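Local coordinates for TOG array regulator of axonemal microtubules protein 1 (Mus musculus, PDB 5DN7) that interacts with microtubules and promotes their polymerisation through its TOG regions, the second of which forms this chain, and takes part in ciliogenesis, at residues Leu121-Gln125 with Glu255-Val259; Leu221-Val225 with Val237-Gln242. All blocks are in the same frame, centred on the assembly; numbering follows the deposited sequence.

Interaction 1: Leu121-Gln125 with Glu255-Val259; sequences LVIKQ and EQGFV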
loop_
_atom_site.group_PDB
_atom_site.type_symbol
_atom_site.label_atom_id
_atom_site.label_comp_id
_atom_site.label_asym_id
_atom_site.label_seq_id
_atom_site.Cartn_x
_atom_site.Cartn_y
_atom_site.Cartn_z
ATOM N N LEU A 121 -4.274 -8.874 10.433
ATOM C CA LEU A 121 -5.377 -8.057 10.002
ATOM C C LEU A 121 -5.356 -6.656 10.627
ATOM O O LEU A 121 -5.668 -5.696 9.934
ATOM C CB LEU A 121 -6.703 -8.771 10.298
ATOM C CG LEU A 121 -8.007 -8.114 9.848
ATOM C CD1 LEU A 121 -9.053 -9.171 9.439
ATOM C CD2 LEU A 121 -8.570 -7.225 10.969
ATOM N N VAL A 122 -5.010 -6.500 11.904
ATOM C CA VAL A 122 -5.036 -5.133 12.479
ATOM C C VAL A 122 -4.013 -4.203 11.765
ATOM O O VAL A 122 -4.285 -3.010 11.425
ATOM C CB VAL A 122 -4.778 -5.144 14.021
ATOM C CG1 VAL A 122 -6.042 -5.563 14.790
ATOM C CG2 VAL A 122 -3.614 -6.027 14.372
ATOM N N ILE A 123 -2.859 -4.795 11.474
ATOM C CA ILE A 123 -1.819 -4.128 10.724
ATOM C C ILE A 123 -2.332 -3.717 9.347
ATOM O O ILE A 123 -2.294 -2.543 9.006
ATOM C CB ILE A 123 -0.576 -5.025 10.597
ATOM C CG1 ILE A 123 0.035 -5.234 11.978
ATOM C CG2 ILE A 123 0.443 -4.424 9.646
ATOM C CD1 ILE A 123 0.118 -3.974 12.789
ATOM N N LYS A 124 -2.826 -4.686 8.581
ATOM C CA LYS A 124 -3.389 -4.438 7.258
ATOM C C LYS A 124 -4.499 -3.364 7.268
ATOM O O LYS A 124 -4.573 -2.541 6.349
ATOM C CB LYS A 124 -3.918 -5.742 6.663
ATOM C CG LYS A 124 -4.558 -5.559 5.303
ATOM C CD LYS A 124 -4.859 -6.893 4.632
ATOM C CE LYS A 124 -5.781 -6.666 3.433
ATOM N NZ LYS A 124 -6.416 -7.934 2.905
ATOM N N GLN A 125 -5.333 -3.346 8.308
ATOM C CA GLN A 125 -6.316 -2.270 8.469
ATOM C C GLN A 125 -5.615 -0.909 8.431
ATOM O O GLN A 125 -5.982 -0.001 7.645
ATOM C CB GLN A 125 -7.085 -2.395 9.786
ATOM C CG GLN A 125 -8.283 -3.306 9.741
ATOM C CD GLN A 125 -8.897 -3.522 11.117
ATOM O OE1 GLN A 125 -8.376 -3.035 12.129
ATOM N NE2 GLN A 125 -9.992 -4.280 11.167
ATOM N N GLU A 255 -15.518 -2.918 3.269
ATOM C CA GLU A 255 -15.578 -1.600 3.883
ATOM C C GLU A 255 -14.201 -1.236 4.424
ATOM O O GLU A 255 -13.771 -0.087 4.336
ATOM C CB GLU A 255 -16.612 -1.577 5.009
ATOM C CG GLU A 255 -16.792 -0.215 5.660
ATOM C CD GLU A 255 -17.858 -0.220 6.737
ATOM O OE1 GLU A 255 -18.432 -1.296 7.003
ATOM O OE2 GLU A 255 -18.123 0.854 7.318
ATOM N N GLN A 256 -13.498 -2.234 4.949
ATOM C CA GLN A 256 -12.157 -2.025 5.481
ATOM C C GLN A 256 -11.124 -1.773 4.383
ATOM O O GLN A 256 -9.938 -1.613 4.671
ATOM C CB GLN A 256 -11.732 -3.221 6.336
ATOM C CG GLN A 256 -12.531 -3.385 7.617
ATOM C CD GLN A 256 -12.464 -4.794 8.171
ATOM O OE1 GLN A 256 -11.887 -5.030 9.233
ATOM N NE2 GLN A 256 -13.055 -5.741 7.454
ATOM N N GLY A 257 -11.567 -1.737 3.129
ATOM C CA GLY A 257 -10.651 -1.502 2.023
ATOM C C GLY A 257 -9.894 -2.745 1.599
ATOM O O GLY A 257 -8.984 -2.658 0.791
ATOM N N PHE A 258 -10.261 -3.915 2.121
ATOM C CA PHE A 258 -9.569 -5.147 1.738
ATOM C C PHE A 258 -10.126 -5.644 0.421
ATOM O O PHE A 258 -11.286 -5.394 0.107
ATOM C CB PHE A 258 -9.713 -6.248 2.798
ATOM C CG PHE A 258 -9.224 -5.850 4.162
ATOM C CD1 PHE A 258 -8.488 -4.696 4.345
ATOM C CD2 PHE A 258 -9.496 -6.638 5.260
ATOM C CE1 PHE A 258 -8.041 -4.324 5.597
ATOM C CE2 PHE A 258 -9.051 -6.269 6.517
ATOM C CZ PHE A 258 -8.319 -5.103 6.679
ATOM N N VAL A 259 -9.305 -6.359 -0.340
ATOM C CA VAL A 259 -9.755 -6.981 -1.569
ATOM C C VAL A 259 -10.288 -8.391 -1.300
ATOM O O VAL A 259 -9.608 -9.226 -0.710
ATOM C CB VAL A 259 -8.627 -7.062 -2.620
ATOM C CG1 VAL A 259 -9.092 -7.809 -3.868
ATOM C CG2 VAL A 259 -8.119 -5.661 -2.989
HETATM O O HOH W 1 -6.484 -7.019 0.421
HETATM O O HOH W 2 -8.851 -0.027 6.341
#
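Phe258 docks against the first turn of helix 121-138 in a mixed aromatic and polar contact that ties the turn between two short strands near the C-terminus to the middle of the HEAT-repeat solenoid. Its ring lies between two side chains: Gln256 CB of its own turn lies over the centre of one face, and the extended side chain of Lys124 runs across the other. Lys124 CE lies 3.8 Å from the Phe258 ring centroid, over the face, as a CH-pi contact, and Lys124 NZ sits 4.2 Å from the same centroid, an off-centre cation-pi pair. That ammonium also donates to a water, which accepts from Val259 N as well and so links the lysine to the strand that follows. At the rim of the ring, Gln125 CG approaches Phe258 CZ (3.6 Å), while Leu121 CG meets Phe258 CE2 at 3.9 Å. With CG turned anti to the carbonyl carbon (chi1 -85°), Gln125 can pass the ring and still offer its amide to Gln256, NE2 to OE1 at 2.8 Å; the bond lies in the carbonyl plane although the two amides are twisted 57° apart, and since Gln256 is poorly ordered it may not be firmly fixed. A second water bridges Gln125 O and Gln256 O. Elsewhere on the helix, Ile123 packs on Val83 and Leu87 of helix 80-97, while Lys124 also touches Glu161 of helix 156-172, on which Val259 rests through Ile167 and Cys168.

Interaction 2: Leu221-Val225 with Val237-Gln242; sequences LFKAV and VMNAVQ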
loop_
_atom_site.group_PDB
_atom_site.type_symbol
_atom_site.label_atom_id
_atom_site.label_comp_id
_atom_site.label_asym_id
_atom_site.label_seq_id
_atom_site.Cartn_x
_atom_site.Cartn_y
_atom_site.Cartn_z
ATOM N N LEU A 221 -3.028 -6.065 -22.882
ATOM C CA LEU A 221 -2.841 -7.017 -21.795
ATOM C C LEU A 221 -2.124 -8.246 -22.297
ATOM O O LEU A 221 -1.269 -8.824 -21.599
ATOM C CB LEU A 221 -4.176 -7.434 -21.169
ATOM C CG LEU A 221 -4.851 -6.431 -20.245
ATOM C CD1 LEU A 221 -6.115 -7.029 -19.679
ATOM C CD2 LEU A 221 -3.904 -6.037 -19.132
ATOM N N PHE A 222 -2.476 -8.659 -23.512
ATOM C CA PHE A 222 -1.758 -9.800 -24.086
ATOM C C PHE A 222 -0.307 -9.449 -24.479
ATOM O O PHE A 222 0.593 -10.299 -24.396
ATOM C CB PHE A 222 -2.533 -10.353 -25.275
ATOM C CG PHE A 222 -3.916 -10.832 -24.911
ATOM C CD1 PHE A 222 -4.161 -11.390 -23.666
ATOM C CD2 PHE A 222 -4.977 -10.689 -25.795
ATOM C CE1 PHE A 222 -5.434 -11.828 -23.319
ATOM C CE2 PHE A 222 -6.256 -11.124 -25.450
ATOM C CZ PHE A 222 -6.478 -11.694 -24.209
ATOM N N LYS A 223 -0.050 -8.218 -24.865
ATOM C CA LYS A 223 1.298 -7.784 -25.062
ATOM C C LYS A 223 2.064 -7.779 -23.743
ATOM O O LYS A 223 3.187 -8.183 -23.705
ATOM C CB LYS A 223 1.340 -6.406 -25.692
ATOM C CG LYS A 223 0.606 -6.348 -27.019
ATOM C CD LYS A 223 1.054 -5.218 -27.911
ATOM C CE LYS A 223 -0.080 -4.296 -28.272
ATOM N NZ LYS A 223 0.309 -2.891 -28.009
ATOM N N ALA A 224 1.432 -7.300 -22.683
ATOM C CA ALA A 224 2.025 -7.354 -21.355
ATOM C C ALA A 224 2.406 -8.791 -20.980
ATOM O O ALA A 224 3.504 -9.028 -20.485
ATOM C CB ALA A 224 1.078 -6.772 -20.319
ATOM N N VAL A 225 1.498 -9.739 -21.214
ATOM C CA VAL A 225 1.800 -11.139 -20.947
ATOM C C VAL A 225 2.977 -11.591 -21.828
ATOM O O VAL A 225 3.810 -12.399 -21.407
ATOM C CB VAL A 225 0.576 -12.057 -21.198
ATOM C CG1 VAL A 225 0.957 -13.545 -21.058
ATOM C CG2 VAL A 225 -0.608 -11.694 -20.265
ATOM N N VAL A 237 0.950 -18.913 -18.875
ATOM C CA VAL A 237 0.469 -17.664 -18.299
ATOM C C VAL A 237 -0.602 -17.102 -19.195
ATOM O O VAL A 237 -1.587 -16.557 -18.732
ATOM C CB VAL A 237 1.609 -16.642 -18.134
ATOM C CG1 VAL A 237 1.069 -15.244 -17.892
ATOM C CG2 VAL A 237 2.501 -17.070 -17.004
ATOM N N MET A 238 -0.401 -17.248 -20.497
ATOM C CA MET A 238 -1.395 -16.863 -21.473
ATOM C C MET A 238 -2.712 -17.601 -21.219
ATOM O O MET A 238 -3.793 -16.991 -21.183
ATOM C CB MET A 238 -0.873 -17.155 -22.877
ATOM C CG MET A 238 -1.607 -16.437 -23.971
ATOM S SD MET A 238 -1.895 -14.707 -23.564
ATOM C CE MET A 238 -2.639 -14.155 -25.097
ATOM N N ASN A 239 -2.607 -18.911 -21.014
ATOM C CA ASN A 239 -3.784 -19.745 -20.775
ATOM C C ASN A 239 -4.538 -19.359 -19.499
ATOM O O ASN A 239 -5.750 -19.226 -19.514
ATOM C CB ASN A 239 -3.402 -21.236 -20.722
ATOM C CG ASN A 239 -3.132 -21.824 -22.102
ATOM O OD1 ASN A 239 -2.402 -22.811 -22.236
ATOM N ND2 ASN A 239 -3.712 -21.209 -23.140
ATOM N N ALA A 240 -3.813 -19.195 -18.401
ATOM C CA ALA A 240 -4.393 -18.751 -17.147
ATOM C C ALA A 240 -5.015 -17.349 -17.266
ATOM O O ALA A 240 -6.098 -17.113 -16.756
ATOM C CB ALA A 240 -3.344 -18.778 -16.047
ATOM N N VAL A 241 -4.343 -16.422 -17.938
ATOM C CA VAL A 241 -4.894 -15.078 -18.107
ATOM C C VAL A 241 -6.201 -15.139 -18.878
ATOM O O VAL A 241 -7.181 -14.521 -18.492
ATOM C CB VAL A 241 -3.913 -14.117 -18.830
ATOM C CG1 VAL A 241 -4.648 -12.912 -19.367
ATOM C CG2 VAL A 241 -2.796 -13.671 -17.879
ATOM N N GLN A 242 -6.227 -15.874 -19.965
ATOM C CA GLN A 242 -7.423 -16.005 -20.762
ATOM C C GLN A 242 -8.547 -16.692 -20.000
ATOM O O GLN A 242 -9.651 -16.273 -20.052
ATOM C CB GLN A 242 -7.136 -16.686 -22.085
ATOM C CG GLN A 242 -6.278 -15.837 -22.999
ATOM C CD GLN A 242 -6.093 -16.419 -24.355
ATOM O OE1 GLN A 242 -5.478 -17.457 -24.525
ATOM N NE2 GLN A 242 -6.625 -15.751 -25.333
#
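Val225, Phe222 and Met238 supply most of the buried surface where helix 219-226 meets helix 237-246. The methyl groups of Val225 divide the work. CG1 slides past Val237 CG1 at 3.6 Å and also reaches Met238 SD, whereas CG2 meets Val241 CG2 tip to tip (3.8 Å). Met238 bends at chi2 (45°), which swings its sulfur and terminal methyl back across Phe222; CE stands 3.5 Å from Phe222 CD1, and SD lies 4.9 Å from the ring centroid in an oblique Met-aromatic contact. The two short segments run roughly antiparallel, at 150° with axes 10.5 Å apart, an apolar helix-helix packing within the TOG domain, a solenoid of HEAT-type repeats. Farther along the ring, Phe222 CE1 receives Val241 CG1 near the ring plane at 4.2 Å and the aliphatic CG of Gln242 obliquely at 4.1 Å. If Phe222 were replaced by an alanine, the end of Met238 would probably lose its aromatic partner and be less constrained, and a gap would be likely to open beside Val241 and Gln242. Leu191, in a loop, touches Val225, Val237 and Val241, while Leu221 packs on Phe206 and Ala210 of helix 196-213.

In the fold
The two contacts illustrate how a solenoid is held both locally and at long range. Interaction 2 joins segments only 12 residues apart in sequence, near one end of the molecule and 25 Å from its centre. Interaction 1 spans 130 residues and lies 11 Å from the centre, bringing the chain back from that end to helix 121-138, in a predicted HEAT repeat. Along the sequence, interaction 2 is nested inside the loop that interaction 1 closes. Their centres are 29 Å apart and their nearest atoms about 16 Å, so they do not touch. One relies on apolar packing, the other on a ring set between a lysine and a glutamine side chain, with an amide-amide bond and bridging waters; neither surrounds a ligand.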